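Local coordinates for protein N-alpha-acetyltransferase 35, NatC auxiliary subunit (Saccharomyces cerevisiae, PDB 6YGA) that serves as the auxiliary subunit of the NatC N-terminal acetyltransferase, which acetylates the N-terminal methionine of the L-A virus Gag protein, at residues I547-I561 against L626-V640. Numbering follows the deposited sequence.
With EDO (1,2-ethanediol), chain C; EDO (1,2-ethanediol), chain Y; EDO (1,2-ethanediol), chain D.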
loop_
_atom_site.group_PDB
_atom_site.type_symbol
_atom_site.label_atom_id
_atom_site.label_comp_id
_atom_site.label_asym_id
_atom_site.label_seq_id
_atom_site.Cartn_x
_atom_site.Cartn_y
_atom_site.Cartn_z
ATOM N N ILE B 547 -28.110 -8.483 7.203
ATOM C CA ILE B 547 -27.994 -7.254 6.426
ATOM C C ILE B 547 -27.063 -7.471 5.242
ATOM O O ILE B 547 -27.377 -7.095 4.106
ATOM C CB ILE B 547 -27.519 -6.095 7.318
ATOM C CG1 ILE B 547 -28.618 -5.705 8.302
ATOM C CG2 ILE B 547 -27.115 -4.895 6.477
ATOM C CD1 ILE B 547 -28.169 -4.700 9.333
ATOM N N THR B 548 -25.911 -8.100 5.489
ATOM C CA THR B 548 -24.989 -8.429 4.405
ATOM C C THR B 548 -25.660 -9.329 3.378
ATOM O O THR B 548 -25.547 -9.105 2.168
ATOM C CB THR B 548 -23.736 -9.108 4.963
ATOM O OG1 THR B 548 -23.000 -8.178 5.764
ATOM C CG2 THR B 548 -22.847 -9.606 3.830
ATOM N N LYS B 549 -26.369 -10.357 3.852
ATOM C CA LYS B 549 -27.028 -11.293 2.949
ATOM C C LYS B 549 -28.061 -10.584 2.084
ATOM O O LYS B 549 -28.124 -10.805 0.870
ATOM C CB LYS B 549 -27.680 -12.414 3.759
ATOM C CG LYS B 549 -27.751 -13.750 3.048
ATOM C CD LYS B 549 -28.471 -14.787 3.902
ATOM C CE LYS B 549 -29.941 -14.434 4.060
ATOM N NZ LYS B 549 -30.694 -15.432 4.869
ATOM N N SER B 550 -28.870 -9.714 2.692
ATOM C CA SER B 550 -29.892 -8.998 1.937
ATOM C C SER B 550 -29.274 -8.067 0.900
ATOM O O SER B 550 -29.762 -7.986 -0.234
ATOM C CB SER B 550 -30.791 -8.212 2.891
ATOM O OG SER B 550 -31.552 -9.074 3.716
ATOM N N LEU B 551 -28.207 -7.351 1.268
ATOM C CA LEU B 551 -27.611 -6.390 0.342
ATOM C C LEU B 551 -27.017 -7.086 -0.878
ATOM O O LEU B 551 -27.189 -6.617 -2.008
ATOM C CB LEU B 551 -26.553 -5.553 1.060
ATOM C CG LEU B 551 -27.101 -4.530 2.057
ATOM C CD1 LEU B 551 -25.964 -3.809 2.753
ATOM C CD2 LEU B 551 -28.017 -3.541 1.354
ATOM N N CYS B 552 -26.319 -8.206 -0.668
ATOM C CA CYS B 552 -25.799 -8.983 -1.791
ATOM C C CYS B 552 -26.923 -9.443 -2.709
ATOM O O CYS B 552 -26.806 -9.357 -3.938
ATOM C CB CYS B 552 -25.013 -10.188 -1.278
ATOM S SG CYS B 552 -23.573 -9.772 -0.286
ATOM N N LEU B 553 -28.014 -9.944 -2.129
ATOM C CA LEU B 553 -29.147 -10.378 -2.939
ATOM C C LEU B 553 -29.718 -9.214 -3.733
ATOM O O LEU B 553 -30.034 -9.350 -4.919
ATOM C CB LEU B 553 -30.218 -11.006 -2.048
ATOM C CG LEU B 553 -31.333 -11.791 -2.740
ATOM C CD1 LEU B 553 -30.743 -12.771 -3.740
ATOM C CD2 LEU B 553 -32.179 -12.531 -1.709
ATOM N N ILE B 554 -29.856 -8.053 -3.088
ATOM C CA ILE B 554 -30.337 -6.864 -3.784
ATOM C C ILE B 554 -29.448 -6.552 -4.979
ATOM O O ILE B 554 -29.935 -6.217 -6.065
ATOM C CB ILE B 554 -30.421 -5.681 -2.805
ATOM C CG1 ILE B 554 -31.613 -5.874 -1.865
ATOM C CG2 ILE B 554 -30.507 -4.356 -3.555
ATOM C CD1 ILE B 554 -31.623 -4.936 -0.693
ATOM N N GLU B 555 -28.130 -6.685 -4.808
ATOM C CA GLU B 555 -27.213 -6.467 -5.922
ATOM C C GLU B 555 -27.399 -7.519 -7.011
ATOM O O GLU B 555 -27.372 -7.195 -8.204
ATOM C CB GLU B 555 -25.774 -6.467 -5.408
ATOM C CG GLU B 555 -25.453 -5.335 -4.437
ATOM C CD GLU B 555 -25.040 -4.050 -5.138
ATOM O OE1 GLU B 555 -25.465 -3.820 -6.291
ATOM O OE2 GLU B 555 -24.276 -3.271 -4.535
ATOM N N VAL B 556 -27.596 -8.782 -6.620
ATOM C CA VAL B 556 -27.790 -9.852 -7.596
ATOM C C VAL B 556 -29.058 -9.611 -8.413
ATOM O O VAL B 556 -29.059 -9.743 -9.642
ATOM C CB VAL B 556 -27.815 -11.222 -6.892
ATOM C CG1 VAL B 556 -28.290 -12.316 -7.840
ATOM C CG2 VAL B 556 -26.433 -11.562 -6.345
ATOM N N PHE B 557 -30.154 -9.242 -7.743
ATOM C CA PHE B 557 -31.382 -8.919 -8.468
ATOM C C PHE B 557 -31.172 -7.749 -9.423
ATOM O O PHE B 557 -31.647 -7.776 -10.564
ATOM C CB PHE B 557 -32.512 -8.607 -7.487
ATOM C CG PHE B 557 -33.309 -9.809 -7.074
ATOM C CD1 PHE B 557 -34.177 -10.418 -7.965
ATOM C CD2 PHE B 557 -33.199 -10.323 -5.794
ATOM C CE1 PHE B 557 -34.918 -11.524 -7.587
ATOM C CE2 PHE B 557 -33.937 -11.427 -5.410
ATOM C CZ PHE B 557 -34.797 -12.028 -6.309
ATOM N N GLN B 558 -30.466 -6.710 -8.971
ATOM C CA GLN B 558 -30.198 -5.559 -9.828
ATOM C C GLN B 558 -29.434 -5.976 -11.079
ATOM O O GLN B 558 -29.759 -5.546 -12.192
ATOM C CB GLN B 558 -29.416 -4.505 -9.046
ATOM C CG GLN B 558 -29.179 -3.218 -9.808
ATOM C CD GLN B 558 -30.461 -2.456 -10.062
ATOM O OE1 GLN B 558 -30.863 -1.614 -9.259
ATOM N NE2 GLN B 558 -31.112 -2.748 -11.183
ATOM N N PHE B 559 -28.410 -6.816 -10.909
ATOM C CA PHE B 559 -27.650 -7.310 -12.053
ATOM C C PHE B 559 -28.547 -8.091 -13.006
ATOM O O PHE B 559 -28.476 -7.913 -14.227
ATOM C CB PHE B 559 -26.489 -8.180 -11.565
ATOM C CG PHE B 559 -25.552 -8.633 -12.656
ATOM C CD1 PHE B 559 -25.843 -9.753 -13.422
ATOM C CD2 PHE B 559 -24.366 -7.953 -12.898
ATOM C CE1 PHE B 559 -24.979 -10.177 -14.414
ATOM C CE2 PHE B 559 -23.496 -8.376 -13.887
ATOM C CZ PHE B 559 -23.804 -9.488 -14.648
ATOM N N ALA B 560 -29.404 -8.961 -12.458
ATOM C CA ALA B 560 -30.264 -9.803 -13.286
ATOM C C ALA B 560 -31.279 -8.979 -14.070
ATOM O O ALA B 560 -31.641 -9.341 -15.196
ATOM C CB ALA B 560 -30.973 -10.834 -12.409
ATOM N N ILE B 561 -31.749 -7.871 -13.492
ATOM C CA ILE B 561 -32.614 -6.956 -14.229
ATOM C C ILE B 561 -31.850 -6.322 -15.384
ATOM O O ILE B 561 -32.358 -6.234 -16.508
ATOM C CB ILE B 561 -33.201 -5.899 -13.274
ATOM C CG1 ILE B 561 -34.221 -6.541 -12.326
ATOM C CG2 ILE B 561 -33.828 -4.749 -14.053
ATOM C CD1 ILE B 561 -34.664 -5.637 -11.196
ATOM N N LEU B 626 -40.690 -8.728 -13.854
ATOM C CA LEU B 626 -39.872 -7.575 -13.490
ATOM C C LEU B 626 -40.440 -6.865 -12.267
ATOM O O LEU B 626 -39.687 -6.402 -11.402
ATOM C CB LEU B 626 -39.764 -6.611 -14.672
ATOM C CG LEU B 626 -39.056 -5.282 -14.392
ATOM C CD1 LEU B 626 -37.621 -5.514 -13.946
ATOM C CD2 LEU B 626 -39.100 -4.374 -15.613
ATOM N N GLU B 627 -41.770 -6.781 -12.174
ATOM C CA GLU B 627 -42.391 -6.120 -11.031
ATOM C C GLU B 627 -42.089 -6.863 -9.735
ATOM O O GLU B 627 -41.885 -6.238 -8.688
ATOM C CB GLU B 627 -43.900 -5.996 -11.255
ATOM C CG GLU B 627 -44.613 -5.063 -10.282
ATOM C CD GLU B 627 -44.907 -5.721 -8.949
ATOM O OE1 GLU B 627 -45.129 -6.951 -8.929
ATOM O OE2 GLU B 627 -44.907 -5.013 -7.920
ATOM N N ARG B 628 -42.044 -8.196 -9.783
ATOM C CA ARG B 628 -41.684 -8.957 -8.591
ATOM C C ARG B 628 -40.247 -8.671 -8.171
ATOM O O ARG B 628 -39.943 -8.597 -6.974
ATOM C CB ARG B 628 -41.896 -10.452 -8.836
ATOM C CG ARG B 628 -43.355 -10.876 -8.759
ATOM C CD ARG B 628 -43.615 -12.215 -9.441
ATOM N NE ARG B 628 -42.955 -13.336 -8.777
ATOM C CZ ARG B 628 -43.485 -14.032 -7.774
ATOM N NH1 ARG B 628 -44.685 -13.719 -7.303
ATOM N NH2 ARG B 628 -42.811 -15.040 -7.237
ATOM N N ALA B 629 -39.349 -8.493 -9.143
ATOM C CA ALA B 629 -37.948 -8.241 -8.820
ATOM C C ALA B 629 -37.747 -6.837 -8.260
ATOM O O ALA B 629 -37.004 -6.651 -7.290
ATOM C CB ALA B 629 -37.076 -8.456 -10.055
ATOM N N THR B 630 -38.394 -5.836 -8.860
ATOM C CA THR B 630 -38.244 -4.474 -8.359
ATOM C C THR B 630 -38.926 -4.304 -7.010
ATOM O O THR B 630 -38.415 -3.596 -6.135
ATOM C CB THR B 630 -38.793 -3.474 -9.374
ATOM O OG1 THR B 630 -40.207 -3.657 -9.520
ATOM C CG2 THR B 630 -38.120 -3.680 -10.713
ATOM N N ASN B 631 -40.082 -4.948 -6.817
ATOM C CA ASN B 631 -40.755 -4.863 -5.527
ATOM C C ASN B 631 -39.922 -5.504 -4.425
ATOM O O ASN B 631 -39.938 -5.030 -3.283
ATOM C CB ASN B 631 -42.138 -5.510 -5.607
ATOM C CG ASN B 631 -42.874 -5.482 -4.282
ATOM O OD1 ASN B 631 -43.275 -4.422 -3.801
ATOM N ND2 ASN B 631 -43.066 -6.654 -3.691
ATOM N N PHE B 632 -39.170 -6.560 -4.743
ATOM C CA PHE B 632 -38.290 -7.151 -3.739
ATOM C C PHE B 632 -37.180 -6.187 -3.342
ATOM O O PHE B 632 -36.859 -6.060 -2.154
ATOM C CB PHE B 632 -37.697 -8.464 -4.250
ATOM C CG PHE B 632 -36.628 -9.024 -3.356
ATOM C CD1 PHE B 632 -36.959 -9.838 -2.287
ATOM C CD2 PHE B 632 -35.294 -8.723 -3.575
ATOM C CE1 PHE B 632 -35.981 -10.345 -1.458
ATOM C CE2 PHE B 632 -34.312 -9.225 -2.747
ATOM C CZ PHE B 632 -34.658 -10.040 -1.688
ATOM N N ILE B 633 -36.577 -5.507 -4.322
ATOM C CA ILE B 633 -35.490 -4.574 -4.033
ATOM C C ILE B 633 -35.971 -3.460 -3.110
ATOM O O ILE B 633 -35.332 -3.148 -2.099
ATOM C CB ILE B 633 -34.906 -4.012 -5.343
ATOM C CG1 ILE B 633 -34.074 -5.082 -6.054
ATOM C CG2 ILE B 633 -34.075 -2.761 -5.079
ATOM C CD1 ILE B 633 -33.401 -4.593 -7.319
ATOM N N GLU B 634 -37.116 -2.855 -3.437
ATOM C CA GLU B 634 -37.647 -1.778 -2.607
ATOM C C GLU B 634 -38.059 -2.290 -1.232
ATOM O O GLU B 634 -37.804 -1.630 -0.217
ATOM C CB GLU B 634 -38.832 -1.110 -3.306
ATOM C CG GLU B 634 -38.534 -0.629 -4.716
ATOM C CD GLU B 634 -39.717 0.071 -5.357
ATOM O OE1 GLU B 634 -40.598 0.548 -4.613
ATOM O OE2 GLU B 634 -39.765 0.142 -6.602
ATOM N N THR B 635 -38.697 -3.461 -1.176
ATOM C CA THR B 635 -39.147 -3.998 0.104
ATOM C C THR B 635 -37.965 -4.387 0.981
ATOM O O THR B 635 -37.941 -4.086 2.180
ATOM C CB THR B 635 -40.068 -5.197 -0.122
ATOM O OG1 THR B 635 -41.236 -4.770 -0.833
ATOM C CG2 THR B 635 -40.492 -5.807 1.203
ATOM N N GLU B 636 -36.965 -5.050 0.393
ATOM C CA GLU B 636 -35.816 -5.503 1.169
ATOM C C GLU B 636 -34.938 -4.338 1.612
ATOM O O GLU B 636 -34.341 -4.394 2.693
ATOM C CB GLU B 636 -35.001 -6.512 0.359
ATOM C CG GLU B 636 -34.032 -7.337 1.187
ATOM C CD GLU B 636 -34.738 -8.275 2.152
ATOM O OE1 GLU B 636 -35.957 -8.499 1.999
ATOM O OE2 GLU B 636 -34.067 -8.792 3.068
ATOM N N VAL B 637 -34.852 -3.277 0.805
ATOM C CA VAL B 637 -34.095 -2.100 1.223
ATOM C C VAL B 637 -34.690 -1.512 2.497
ATOM O O VAL B 637 -33.964 -1.193 3.444
ATOM C CB VAL B 637 -34.028 -1.065 0.083
ATOM C CG1 VAL B 637 -33.718 0.315 0.633
ATOM C CG2 VAL B 637 -32.963 -1.468 -0.929
ATOM N N ARG B 638 -36.018 -1.396 2.558
ATOM C CA ARG B 638 -36.640 -0.840 3.756
ATOM C C ARG B 638 -36.435 -1.750 4.961
ATOM O O ARG B 638 -36.230 -1.270 6.083
ATOM C CB ARG B 638 -38.127 -0.589 3.516
ATOM C CG ARG B 638 -38.402 0.391 2.395
ATOM C CD ARG B 638 -39.863 0.792 2.371
ATOM N NE ARG B 638 -40.159 1.701 1.270
ATOM C CZ ARG B 638 -40.684 1.319 0.111
ATOM N NH1 ARG B 638 -40.976 0.044 -0.098
ATOM N NH2 ARG B 638 -40.923 2.215 -0.838
ATOM N N ASN B 639 -36.481 -3.069 4.755
ATOM C CA ASN B 639 -36.206 -3.988 5.855
ATOM C C ASN B 639 -34.764 -3.858 6.326
ATOM O O ASN B 639 -34.488 -3.920 7.531
ATOM C CB ASN B 639 -36.506 -5.428 5.438
ATOM C CG ASN B 639 -37.984 -5.673 5.206
ATOM O OD1 ASN B 639 -38.837 -4.973 5.752
ATOM N ND2 ASN B 639 -38.295 -6.675 4.394
ATOM N N VAL B 640 -33.829 -3.679 5.389
ATOM C CA VAL B 640 -32.432 -3.469 5.762
ATOM C C VAL B 640 -32.290 -2.200 6.591
ATOM O O VAL B 640 -31.582 -2.180 7.607
ATOM C CB VAL B 640 -31.542 -3.431 4.506
ATOM C CG1 VAL B 640 -30.171 -2.851 4.833
ATOM C CG2 VAL B 640 -31.396 -4.825 3.925
HETATM C C1 EDO C . -32.475 -12.341 2.454
HETATM O O1 EDO C . -31.598 -11.761 3.427
HETATM C C2 EDO C . -33.919 -12.035 2.836
HETATM O O2 EDO C . -34.807 -12.586 1.858
HETATM C C1 EDO Y . -32.246 -8.410 7.509
HETATM O O1 EDO Y . -31.165 -7.914 8.308
HETATM C C2 EDO Y . -32.722 -7.333 6.543
HETATM O O2 EDO Y . -33.929 -7.786 5.917
HETATM C C1 EDO D . -23.535 -5.448 7.065
HETATM O O1 EDO D . -22.613 -5.665 5.987
HETATM C C2 EDO D . -22.862 -4.686 8.198
HETATM O O2 EDO D . -21.559 -5.222 8.454
#
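With its CG anti to the backbone N (chi1 171°), Phe632 meets the ring of Phe557 obliquely, the planes at 44°. The CE2 corner of Phe557 lies over one face of Phe632, and CD2 of Phe557 lies 3.4 Å from CE2 of Phe632. Leu553 adds its CD2 methyl 3.5 Å from CZ of Phe632, while Phe613 packs edge-to-face with Phe557. Further into the interface, Ile554 sends its CD1 methyl to 3.7 Å from CG2 of Val637 and rests against the CB of Glu636. The packing is knobs-into-holes between two antiparallel helices, with axes 9.8 Å apart at closest approach and 154° between their directions: Ile554 sits among Phe632, Ile633, Glu636 and Val637, and Ile633 answers in a hole formed by Ile554, Phe557, Gln558 and Ile561. Both helices belong to the TPR-like region of this NatC subunit. At one end, Ile561 fills a hole lined by Leu626, Ala629, Thr630 and Ile633. Toward the other, Ser550 OG lies 2.6 Å from Glu636 OE2 and is also hydrogen-bonded to Asn546 O one turn earlier. Two ethanediol molecules, probably from the crystallisation liquor, donate to this polar pair, one to Ser550 OG and the other to Glu636 OE2. Beside it, Val640 places CG2 3.6 Å from CB of Ser550 and rests CG1 against Ile547 CG2 and Leu551 CD2.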